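PDB 3HVA: protein FimX, which acts as a receptor for the second messenger c-di-GMP and is represented by its GGDEF domain, one piece of a longer protein that also carries an EAL domain. Local coordinates for residues S25-L30 and I95-F100; L47-L52 and R155-A160; D68-Q73 and H122-N127; E80-E85 and Q113-K118. One frame throughout, in Å; residues are numbered along the deposited sequence.

Contact 1. Residues S25-L30 and I95-F100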
# COMPACT_ATOMS: atom_id res chain seq x y z
N SER A 25 3.16 -5.13 12.06
CA SER A 25 3.51 -6.40 12.68
C SER A 25 2.64 -7.53 12.13
O SER A 25 3.14 -8.61 11.79
CB SER A 25 3.34 -6.31 14.20
OG SER A 25 3.86 -7.46 14.84
N HIS A 26 1.34 -7.28 12.05
CA HIS A 26 0.39 -8.26 11.54
C HIS A 26 0.70 -8.60 10.09
O HIS A 26 0.78 -9.76 9.71
CB HIS A 26 -1.03 -7.71 11.67
CG HIS A 26 -2.10 -8.72 11.38
ND1 HIS A 26 -2.62 -8.91 10.12
CD2 HIS A 26 -2.75 -9.59 12.20
CE1 HIS A 26 -3.54 -9.86 10.17
NE2 HIS A 26 -3.64 -10.28 11.42
N PHE A 27 0.88 -7.56 9.28
CA PHE A 27 1.17 -7.71 7.86
C PHE A 27 2.43 -8.54 7.62
O PHE A 27 2.46 -9.39 6.74
CB PHE A 27 1.31 -6.34 7.20
CG PHE A 27 1.53 -6.40 5.71
CD1 PHE A 27 0.46 -6.41 4.83
CD2 PHE A 27 2.82 -6.44 5.19
CE1 PHE A 27 0.67 -6.47 3.47
CE2 PHE A 27 3.03 -6.50 3.83
CZ PHE A 27 1.95 -6.51 2.96
N LEU A 28 3.46 -8.28 8.42
CA LEU A 28 4.74 -8.95 8.26
C LEU A 28 4.64 -10.46 8.50
O LEU A 28 5.42 -11.23 7.95
CB LEU A 28 5.80 -8.33 9.18
CG LEU A 28 6.27 -6.93 8.79
CD1 LEU A 28 7.34 -6.42 9.75
CD2 LEU A 28 6.80 -6.92 7.36
N ASP A 29 3.68 -10.87 9.32
CA ASP A 29 3.43 -12.29 9.53
C ASP A 29 2.77 -12.87 8.28
O ASP A 29 3.16 -13.94 7.80
CB ASP A 29 2.55 -12.53 10.76
CG ASP A 29 3.35 -12.52 12.05
OD1 ASP A 29 4.59 -12.70 11.98
OD2 ASP A 29 2.75 -12.35 13.13
N LEU A 30 1.77 -12.16 7.77
CA LEU A 30 1.14 -12.52 6.50
C LEU A 30 2.18 -12.60 5.39
O LEU A 30 2.12 -13.47 4.52
CB LEU A 30 0.04 -11.52 6.14
CG LEU A 30 -1.38 -11.81 6.64
CD1 LEU A 30 -1.38 -12.22 8.10
CD2 LEU A 30 -2.29 -10.62 6.41
N ILE A 95 2.61 5.39 4.75
CA ILE A 95 2.90 4.21 3.96
C ILE A 95 1.90 3.09 4.21
O ILE A 95 1.70 2.65 5.34
CB ILE A 95 4.32 3.69 4.25
CG1 ILE A 95 5.34 4.82 4.07
CG2 ILE A 95 4.66 2.52 3.35
CD1 ILE A 95 6.76 4.43 4.41
N PHE A 96 1.28 2.63 3.13
CA PHE A 96 0.38 1.49 3.19
C PHE A 96 1.03 0.31 2.48
O PHE A 96 1.96 0.48 1.69
CB PHE A 96 -0.96 1.83 2.52
CG PHE A 96 -1.75 2.87 3.25
CD1 PHE A 96 -2.97 2.56 3.83
CD2 PHE A 96 -1.28 4.17 3.35
CE1 PHE A 96 -3.69 3.53 4.50
CE2 PHE A 96 -2.00 5.14 4.02
CZ PHE A 96 -3.21 4.82 4.60
N ALA A 97 0.54 -0.89 2.78
CA ALA A 97 1.06 -2.10 2.14
C ALA A 97 -0.08 -3.01 1.73
O ALA A 97 -1.07 -3.15 2.45
CB ALA A 97 2.02 -2.82 3.07
N ALA A 98 0.05 -3.64 0.56
CA ALA A 98 -0.96 -4.56 0.07
C ALA A 98 -0.32 -5.84 -0.44
O ALA A 98 0.61 -5.81 -1.24
CB ALA A 98 -1.80 -3.91 -1.02
N LEU A 99 -0.82 -6.97 0.04
CA LEU A 99 -0.37 -8.27 -0.44
C LEU A 99 -1.46 -8.90 -1.28
O LEU A 99 -2.60 -9.06 -0.83
CB LEU A 99 -0.01 -9.18 0.74
CG LEU A 99 0.54 -10.57 0.43
CD1 LEU A 99 1.88 -10.50 -0.30
CD2 LEU A 99 0.68 -11.37 1.71
N PHE A 100 -1.13 -9.24 -2.52
CA PHE A 100 -2.07 -9.91 -3.41
C PHE A 100 -1.74 -11.39 -3.51
O PHE A 100 -1.02 -11.81 -4.42
CB PHE A 100 -2.05 -9.27 -4.80
CG PHE A 100 -2.61 -7.88 -4.84
CD1 PHE A 100 -3.97 -7.67 -4.97
CD2 PHE A 100 -1.77 -6.77 -4.77
CE1 PHE A 100 -4.49 -6.39 -5.02
CE2 PHE A 100 -2.28 -5.49 -4.81
CZ PHE A 100 -3.64 -5.30 -4.94

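Contact 2. Residues L47-L52 and R155-A160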
# COMPACT_ATOMS: atom_id res chain seq x y z
N LEU A 47 3.45 -8.06 -3.74
CA LEU A 47 3.56 -7.08 -2.68
C LEU A 47 3.51 -5.67 -3.24
O LEU A 47 4.33 -5.29 -4.08
CB LEU A 47 4.85 -7.28 -1.89
CG LEU A 47 5.19 -6.14 -0.93
CD1 LEU A 47 4.23 -6.14 0.27
CD2 LEU A 47 6.63 -6.24 -0.47
N ALA A 48 2.54 -4.89 -2.79
CA ALA A 48 2.44 -3.49 -3.16
C ALA A 48 2.92 -2.63 -2.00
O ALA A 48 2.47 -2.79 -0.86
CB ALA A 48 1.02 -3.13 -3.55
N TYR A 49 3.84 -1.72 -2.28
CA TYR A 49 4.38 -0.81 -1.28
C TYR A 49 3.89 0.59 -1.63
O TYR A 49 4.34 1.19 -2.61
CB TYR A 49 5.91 -0.88 -1.30
CG TYR A 49 6.60 -0.32 -0.08
CD1 TYR A 49 7.06 -1.17 0.93
CD2 TYR A 49 6.80 1.04 0.07
CE1 TYR A 49 7.70 -0.66 2.05
CE2 TYR A 49 7.44 1.55 1.18
CZ TYR A 49 7.88 0.70 2.17
OH TYR A 49 8.52 1.20 3.28
N ILE A 50 2.96 1.12 -0.84
CA ILE A 50 2.25 2.34 -1.22
C ILE A 50 2.66 3.57 -0.42
O ILE A 50 2.50 3.61 0.80
CB ILE A 50 0.72 2.15 -1.12
CG1 ILE A 50 0.30 0.85 -1.81
CG2 ILE A 50 0.00 3.34 -1.74
CD1 ILE A 50 -1.16 0.50 -1.61
N HIS A 51 3.18 4.58 -1.12
CA HIS A 51 3.45 5.88 -0.52
C HIS A 51 2.26 6.80 -0.73
O HIS A 51 1.68 6.83 -1.82
CB HIS A 51 4.66 6.53 -1.19
CG HIS A 51 5.98 5.98 -0.76
ND1 HIS A 51 6.36 5.88 0.57
CD2 HIS A 51 7.03 5.52 -1.48
CE1 HIS A 51 7.57 5.37 0.64
NE2 HIS A 51 8.00 5.14 -0.58
N LEU A 52 1.89 7.56 0.29
CA LEU A 52 1.03 8.71 0.07
C LEU A 52 1.94 9.85 -0.36
O LEU A 52 2.82 10.26 0.39
CB LEU A 52 0.27 9.11 1.33
CG LEU A 52 -0.34 10.51 1.25
CD1 LEU A 52 -1.22 10.64 0.01
CD2 LEU A 52 -1.13 10.86 2.50
N ARG A 155 12.71 -4.78 -2.39
CA ARG A 155 12.49 -4.43 -3.79
C ARG A 155 11.28 -3.53 -3.97
O ARG A 155 11.34 -2.54 -4.71
CB ARG A 155 12.35 -5.70 -4.64
CG ARG A 155 13.57 -6.62 -4.55
CD ARG A 155 13.33 -7.99 -5.17
NE ARG A 155 14.38 -8.93 -4.81
CZ ARG A 155 14.63 -10.08 -5.44
NH1 ARG A 155 13.89 -10.43 -6.48
NH2 ARG A 155 15.61 -10.86 -5.03
N ALA A 156 10.18 -3.85 -3.29
CA ALA A 156 8.97 -3.05 -3.37
C ALA A 156 9.17 -1.70 -2.69
O ALA A 156 8.61 -0.69 -3.09
CB ALA A 156 7.79 -3.79 -2.75
N HIS A 157 9.99 -1.71 -1.64
CA HIS A 157 10.37 -0.50 -0.93
C HIS A 157 11.11 0.42 -1.89
O HIS A 157 10.64 1.51 -2.22
CB HIS A 157 11.29 -0.85 0.24
CG HIS A 157 11.53 0.28 1.19
ND1 HIS A 157 12.16 0.11 2.40
CD2 HIS A 157 11.21 1.59 1.12
CE1 HIS A 157 12.23 1.27 3.03
NE2 HIS A 157 11.66 2.19 2.27
N ARG A 158 12.27 -0.05 -2.35
CA ARG A 158 13.14 0.70 -3.25
C ARG A 158 12.39 1.23 -4.47
O ARG A 158 12.61 2.36 -4.90
CB ARG A 158 14.29 -0.20 -3.69
CG ARG A 158 15.55 0.53 -4.11
CD ARG A 158 16.66 -0.45 -4.43
NE ARG A 158 17.23 -1.05 -3.22
CZ ARG A 158 18.33 -0.61 -2.62
NH1 ARG A 158 18.98 0.44 -3.12
NH2 ARG A 158 18.79 -1.20 -1.53
N CYS A 159 11.51 0.40 -5.02
CA CYS A 159 10.71 0.79 -6.17
C CYS A 159 9.77 1.94 -5.83
O CYS A 159 9.62 2.88 -6.61
CB CYS A 159 9.91 -0.39 -6.71
SG CYS A 159 10.86 -1.50 -7.78
N ALA A 160 9.14 1.85 -4.67
CA ALA A 160 8.20 2.88 -4.24
C ALA A 160 8.92 4.20 -3.98
O ALA A 160 8.39 5.27 -4.28
CB ALA A 160 7.45 2.43 -3.00

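Contact 3. Residues D68-Q73 and H122-N127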
# COMPACT_ATOMS: atom_id res chain seq x y z
N ASP A 68 -5.41 12.23 9.90
CA ASP A 68 -6.15 11.12 10.46
C ASP A 68 -7.33 10.81 9.56
O ASP A 68 -7.58 9.65 9.20
CB ASP A 68 -6.65 11.44 11.86
CG ASP A 68 -7.52 10.35 12.42
OD1 ASP A 68 -6.97 9.37 12.98
OD2 ASP A 68 -8.76 10.46 12.32
N LEU A 69 -8.06 11.86 9.20
CA LEU A 69 -9.23 11.74 8.33
C LEU A 69 -8.85 11.27 6.93
O LEU A 69 -9.50 10.39 6.37
CB LEU A 69 -9.96 13.08 8.25
CG LEU A 69 -10.54 13.60 9.57
CD1 LEU A 69 -11.38 14.86 9.35
CD2 LEU A 69 -11.36 12.52 10.25
N LEU A 70 -7.80 11.87 6.37
CA LEU A 70 -7.32 11.50 5.03
C LEU A 70 -6.99 10.02 4.94
O LEU A 70 -7.46 9.32 4.05
CB LEU A 70 -6.08 12.34 4.65
CG LEU A 70 -5.29 11.97 3.40
CD1 LEU A 70 -6.20 11.69 2.22
CD2 LEU A 70 -4.30 13.07 3.04
N LEU A 71 -6.17 9.55 5.88
CA LEU A 71 -5.74 8.15 5.90
C LEU A 71 -6.94 7.20 6.00
O LEU A 71 -6.99 6.19 5.31
CB LEU A 71 -4.76 7.90 7.05
CG LEU A 71 -3.36 8.49 6.88
CD1 LEU A 71 -2.49 8.14 8.07
CD2 LEU A 71 -2.72 8.00 5.59
N GLY A 72 -7.90 7.55 6.85
CA GLY A 72 -9.10 6.74 7.00
C GLY A 72 -9.87 6.63 5.70
O GLY A 72 -10.39 5.57 5.36
N GLN A 73 -9.95 7.75 4.98
CA GLN A 73 -10.61 7.78 3.68
C GLN A 73 -9.79 7.00 2.66
O GLN A 73 -10.33 6.21 1.88
CB GLN A 73 -10.78 9.22 3.20
CG GLN A 73 -11.76 10.05 4.02
CD GLN A 73 -11.89 11.47 3.51
OE1 GLN A 73 -11.86 11.71 2.31
NE2 GLN A 73 -12.04 12.42 4.43
N HIS A 122 -9.75 11.78 -6.61
CA HIS A 122 -10.61 11.88 -5.44
C HIS A 122 -10.35 13.14 -4.61
O HIS A 122 -9.21 13.44 -4.28
CB HIS A 122 -10.48 10.64 -4.55
CG HIS A 122 -11.49 10.59 -3.44
ND1 HIS A 122 -11.26 11.16 -2.21
CD2 HIS A 122 -12.72 10.05 -3.39
CE1 HIS A 122 -12.32 10.97 -1.44
NE2 HIS A 122 -13.22 10.30 -2.13
N LEU A 123 -11.42 13.85 -4.29
CA LEU A 123 -11.34 15.02 -3.44
C LEU A 123 -11.61 14.62 -2.00
O LEU A 123 -12.64 14.02 -1.69
CB LEU A 123 -12.34 16.08 -3.89
CG LEU A 123 -12.09 17.50 -3.39
CD1 LEU A 123 -10.81 18.04 -3.99
CD2 LEU A 123 -13.26 18.42 -3.72
N PHE A 124 -10.68 14.95 -1.11
CA PHE A 124 -10.82 14.62 0.30
C PHE A 124 -11.37 15.79 1.10
O PHE A 124 -10.90 16.92 0.96
CB PHE A 124 -9.47 14.18 0.89
CG PHE A 124 -8.91 12.93 0.28
CD1 PHE A 124 -7.96 12.99 -0.73
CD2 PHE A 124 -9.34 11.68 0.71
CE1 PHE A 124 -7.45 11.84 -1.29
CE2 PHE A 124 -8.83 10.53 0.16
CZ PHE A 124 -7.88 10.60 -0.84
N GLU A 125 -12.38 15.53 1.93
CA GLU A 125 -12.90 16.56 2.83
C GLU A 125 -12.25 16.40 4.20
O GLU A 125 -12.51 15.42 4.90
CB GLU A 125 -14.41 16.44 2.99
CG GLU A 125 -15.10 15.48 2.06
CD GLU A 125 -16.36 14.91 2.68
OE1 GLU A 125 -16.25 14.22 3.72
OE2 GLU A 125 -17.46 15.14 2.14
N LEU A 126 -11.42 17.36 4.58
CA LEU A 126 -10.71 17.29 5.85
C LEU A 126 -11.05 18.48 6.74
O LEU A 126 -10.56 19.58 6.52
CB LEU A 126 -9.20 17.26 5.60
CG LEU A 126 -8.73 16.28 4.54
CD1 LEU A 126 -7.31 16.61 4.10
CD2 LEU A 126 -8.81 14.85 5.05
N ASN A 127 -11.89 18.24 7.75
CA ASN A 127 -12.31 19.31 8.64
C ASN A 127 -12.72 20.55 7.87
O ASN A 127 -12.10 21.61 7.99
CB ASN A 127 -11.20 19.65 9.63
CG ASN A 127 -10.89 18.52 10.58
OD1 ASN A 127 -11.78 17.81 11.04
ND2 ASN A 127 -9.61 18.33 10.89

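Contact 4. Residues E80-E85 and Q113-K118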
# COMPACT_ATOMS: atom_id res chain seq x y z
N GLU A 80 -12.15 -0.66 -0.95
CA GLU A 80 -13.14 -0.65 -2.01
C GLU A 80 -12.57 -1.15 -3.33
O GLU A 80 -13.21 -1.91 -4.05
CB GLU A 80 -13.68 0.77 -2.21
CG GLU A 80 -14.16 1.04 -3.62
CD GLU A 80 -14.10 2.51 -3.97
OE1 GLU A 80 -14.39 3.35 -3.10
OE2 GLU A 80 -13.76 2.83 -5.13
N GLN A 81 -11.35 -0.72 -3.63
CA GLN A 81 -10.75 -0.99 -4.93
C GLN A 81 -10.13 -2.38 -5.01
O GLN A 81 -10.02 -2.96 -6.09
CB GLN A 81 -9.69 0.07 -5.26
CG GLN A 81 -9.82 0.65 -6.66
CD GLN A 81 -10.98 1.61 -6.78
OE1 GLN A 81 -11.01 2.64 -6.11
NE2 GLN A 81 -11.94 1.28 -7.63
N PHE A 82 -9.72 -2.91 -3.87
CA PHE A 82 -9.06 -4.21 -3.83
C PHE A 82 -9.99 -5.31 -3.34
O PHE A 82 -9.82 -6.48 -3.68
CB PHE A 82 -7.81 -4.16 -2.95
CG PHE A 82 -6.74 -3.24 -3.47
CD1 PHE A 82 -6.60 -3.02 -4.83
CD2 PHE A 82 -5.86 -2.62 -2.60
CE1 PHE A 82 -5.62 -2.18 -5.31
CE2 PHE A 82 -4.87 -1.78 -3.07
CZ PHE A 82 -4.75 -1.56 -4.43
N GLY A 83 -10.98 -4.93 -2.53
CA GLY A 83 -11.93 -5.89 -2.00
C GLY A 83 -11.25 -7.05 -1.30
O GLY A 83 -10.44 -6.86 -0.39
N GLU A 84 -11.58 -8.26 -1.73
CA GLU A 84 -11.09 -9.48 -1.09
C GLU A 84 -9.72 -9.88 -1.60
O GLU A 84 -9.05 -10.73 -1.02
CB GLU A 84 -12.07 -10.63 -1.36
CG GLU A 84 -12.27 -11.57 -0.20
CD GLU A 84 -13.64 -11.42 0.43
OE1 GLU A 84 -13.80 -11.80 1.61
OE2 GLU A 84 -14.56 -10.93 -0.26
N GLU A 85 -9.29 -9.25 -2.70
CA GLU A 85 -8.09 -9.68 -3.41
C GLU A 85 -6.78 -9.39 -2.67
O GLU A 85 -5.77 -10.03 -2.94
CB GLU A 85 -8.05 -9.03 -4.80
CG GLU A 85 -9.30 -9.29 -5.63
CD GLU A 85 -9.51 -10.76 -5.93
OE1 GLU A 85 -10.66 -11.22 -5.84
OE2 GLU A 85 -8.52 -11.45 -6.24
N GLN A 113 -3.69 -0.10 -10.97
CA GLN A 113 -3.98 1.01 -11.87
C GLN A 113 -5.29 1.68 -11.48
O GLN A 113 -5.41 2.90 -11.51
CB GLN A 113 -4.06 0.51 -13.32
CG GLN A 113 -2.74 0.06 -13.89
CD GLN A 113 -1.73 1.19 -13.97
OE1 GLN A 113 -2.05 2.34 -13.66
NE2 GLN A 113 -0.51 0.87 -14.37
N ARG A 114 -6.27 0.86 -11.10
CA ARG A 114 -7.59 1.35 -10.74
C ARG A 114 -7.53 2.22 -9.49
O ARG A 114 -8.08 3.32 -9.46
CB ARG A 114 -8.55 0.18 -10.56
CG ARG A 114 -10.00 0.50 -10.91
CD ARG A 114 -10.75 -0.74 -11.39
NE ARG A 114 -10.58 -1.88 -10.49
CZ ARG A 114 -9.91 -2.99 -10.80
NH1 ARG A 114 -9.34 -3.11 -11.99
NH2 ARG A 114 -9.81 -3.97 -9.92
N LEU A 115 -6.84 1.73 -8.46
CA LEU A 115 -6.68 2.49 -7.22
C LEU A 115 -5.96 3.81 -7.47
O LEU A 115 -6.41 4.87 -7.04
CB LEU A 115 -5.91 1.68 -6.18
CG LEU A 115 -5.63 2.44 -4.88
CD1 LEU A 115 -6.90 2.56 -4.05
CD2 LEU A 115 -4.52 1.77 -4.07
N LEU A 116 -4.83 3.72 -8.17
CA LEU A 116 -4.00 4.88 -8.47
C LEU A 116 -4.84 6.06 -8.96
O LEU A 116 -4.68 7.19 -8.51
CB LEU A 116 -2.95 4.51 -9.52
CG LEU A 116 -1.63 5.28 -9.51
CD1 LEU A 116 -0.90 5.05 -8.20
CD2 LEU A 116 -0.77 4.88 -10.70
N LYS A 117 -5.75 5.77 -9.89
CA LYS A 117 -6.59 6.80 -10.48
C LYS A 117 -7.75 7.21 -9.57
O LYS A 117 -8.12 8.38 -9.52
CB LYS A 117 -7.12 6.34 -11.84
CG LYS A 117 -6.03 6.21 -12.89
CD LYS A 117 -6.47 5.34 -14.06
CE LYS A 117 -5.35 5.19 -15.07
NZ LYS A 117 -5.55 4.01 -15.96
N LYS A 118 -8.30 6.24 -8.85
CA LYS A 118 -9.36 6.52 -7.89
C LYS A 118 -8.90 7.59 -6.91
O LYS A 118 -9.63 8.53 -6.61
CB LYS A 118 -9.75 5.26 -7.12
CG LYS A 118 -10.88 5.49 -6.12
CD LYS A 118 -12.17 5.89 -6.83
CE LYS A 118 -13.35 5.89 -5.88
NZ LYS A 118 -14.64 6.05 -6.61

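Contact 1. Residues S25-L30 and I95-F100
Phe27 holds its CG opposite the backbone N (chi1 -177°), and Leu99 across from it takes the same first torsion (-178°), which brings the phenyl ring of helix 25-30 down onto strand 95-100, where the two side chains cross obliquely. Over one face of the ring lies the methyl of Ala97, whose CB is 3.9 Å from the Phe27 ring centroid and only 17° from the ring normal, a CH-pi contact. The methyl is displaced toward the rim, so that Phe27 CZ is the nearest ring atom, 3.7 Å from Ala97 CB. The edge of the ring meets the strand backbone instead: Phe27 CE1 lies 3.8 Å from Leu99 N, with that nitrogen in the ring plane, and Leu99 CB follows at 3.9 Å from the same CE1.

The contact lays helix 24-41 on the central sheet of the GGDEF domain's alpha/beta fold. Strand 95-101 is central, and it opens with Ile95 and Phe96, which probably correspond to the last two positions of the signature motif in a degenerate form. Ala97 and Leu99, two residues apart, both point to the face beneath helix 24-41; Ala98 between them points away, and Phe96 packs on helix 55-82 on the other side. Phe27 also touches Ala89 and Leu47 of the two flanking strands and therefore spans three strands.

One turn further along the helix, Leu30 meets the same leucine more loosely. The methyl Leu99 CD2 reaches to 3.8 Å from Leu30 O, and Leu30 CB stands 4.5 Å from Leu99 CD2.

Contact 2. Residues L47-L52 and R155-A160
Tyr49 lays one face of its ring on the helix backbone at His157, whose CA sits over the ring centre, 3.8 Å from the Tyr49 centroid and 7° off the normal. The imidazole continues in the same direction as the phenol. The two rings are nearly parallel, at 15°, yet slid apart with centroids 4.7 Å from each other, and the overlap is small: the phenol OH, rather than the ring, comes to lie over the imidazole face.

Beside this pair the helix presents alanines, and their small size lets its axis come within 7.6 Å of that of the strand. Leu47 CD2 touches Ala156 CB at 3.5 Å, while Tyr49 CB is 3.8 Å from the same methyl. One turn on, Ala160 CB fits against Tyr49 CD2 at 3.4 Å.

Helix 149-164 is the connection of a beta-alpha-beta crossover: it leaves strand 135-142 and leads to strand 170-172, parallel to it and adjacent in the sheet. Here it reaches past its own strands to lie on strand 45-52, on the face that helix 24-41 shares through Leu47, Phe27 and Met31.

Toward the end of the strand, His51 brings the edge of its ring to the helix backbone, with His51 CD2 only 3.1 Å from Ala160 O. Its NE2 is hydrogen-bonded to OD1 of Asp161, the next helix residue, which fixes the rotation of the imidazole.

Contact 3. Residues D68-Q73 and H122-N127
Strand 124-126 runs back along helix 68-73 at 149°, the two axes 8.2 Å apart at their closest, with Leu126 level with Leu69 and Phe124 with Leu70. The Phe124 ring lies in the middle of the contact. Leu70 CD1 points straight at one face, 3.3 Å from the Phe124 centroid, a snug CH-pi contact in which the methyl is almost equidistant from all six ring carbons. The imidazole of His122 turns an edge toward the opposite face, so the phenyl group has a helix residue on one side and a loop residue of its own segment on the other.

Gln73 passes the rim of the same ring. Its chain is extended beyond CG (chi2 180°), and this carries the amide past the phenyl edge to the strand backbone. There Gln73 NE2 donates to Glu125 O at 3.1 Å, with an N-H...O angle of 144°. The oxygen lies in the plane of the amide, but the donor stands well above the plane of the carbonyl and misses its lone pairs. The amide oxygen lies at the ring edge, Gln73 OE1 being 3.0 Å from Phe124 CD2.

Leu126 fills the next step with one methyl: its CD2 is 3.4 Å from Leu70 N and 3.8 Å from Leu69 CB. Beyond it Leu69 CD1 meets Asn127 OD1 at 3.4 Å, while Asn127 ND2 is hydrogen-bonded to Ser65 OG, a turn earlier in the helix. The strand is half of a small hairpin with strand 129-131, which thus rides on helix 55-82, whereas Leu71 points away from it to touch Phe96 of the main sheet.

Contact 4. Residues E80-E85 and Q113-K118
Leu115 meets Gln81 and Phe82 where two helices of the GGDEF alpha/beta sandwich, 55-82 and 105-120, lie together on one face of the central sheet. With its CG opposite the backbone N (chi1 176°), the leucine can be followed outward from the helix. Leu115 CB is 3.9 Å from Phe82 CZ, and CG is only slightly farther from that carbon. The branches then part: Leu115 CD1 goes to the aliphatic root of Gln81, 3.9 Å from its CB, and Leu115 CD2 presses on Phe82 CZ at 3.4 Å. The Phe82 and Leu115 side chains cross at about a right angle. Leu115 also touches Met78 and, on the sheet, Leu135, and Phe82 meets Phe100 edge-to-face, which ties both side chains to the sheet.

Gln81 comes close to the backbone of the other helix. Its CA is 5.8 Å from Leu115 CA, and its CG lies 3.6 Å from Leu115 N. The amide beyond CG lies between the chains of Arg114 and Lys118, but its O and N are probably interchanged in the model, so its finer contacts are doubtful. Gly83 is the first residue to leave helical backbone angles, its positive phi of 53° turning the chain aside; Phe82 O still accepts a bond from Glu85 N.

On the outer side, Lys118 bends at its second torsion (chi2 64°), and its side chain crosses that of Glu80 at about a right angle. The methylene is nearer than the charge: Glu80 OE2 lies 3.2 Å from Lys118 CE, but 3.7 Å from Lys118 NZ, a long salt bridge.

In the fold
From the N terminus, the chain lays down segments 25-30, 47-52, 68-73 and 80-85 before any contact is complete. Contact 1 closes first, when strand 95-101 enters the sheet. The other three then close in reverse order of opening: contact 4 at 113-118, contact 3 at 122-127 and contact 2 at 155-160. Contact 4 is therefore nested in contact 3, and contact 3 in contact 2, while contact 1 crosses all of them. Contacts 1 and 2 share neighbouring strands and place helices 24-41 and 149-164 on one face. Contacts 3 and 4 both use helix 55-82 on the other, binding the small hairpin and helix 105-120 to it, their centres about 17 Å apart.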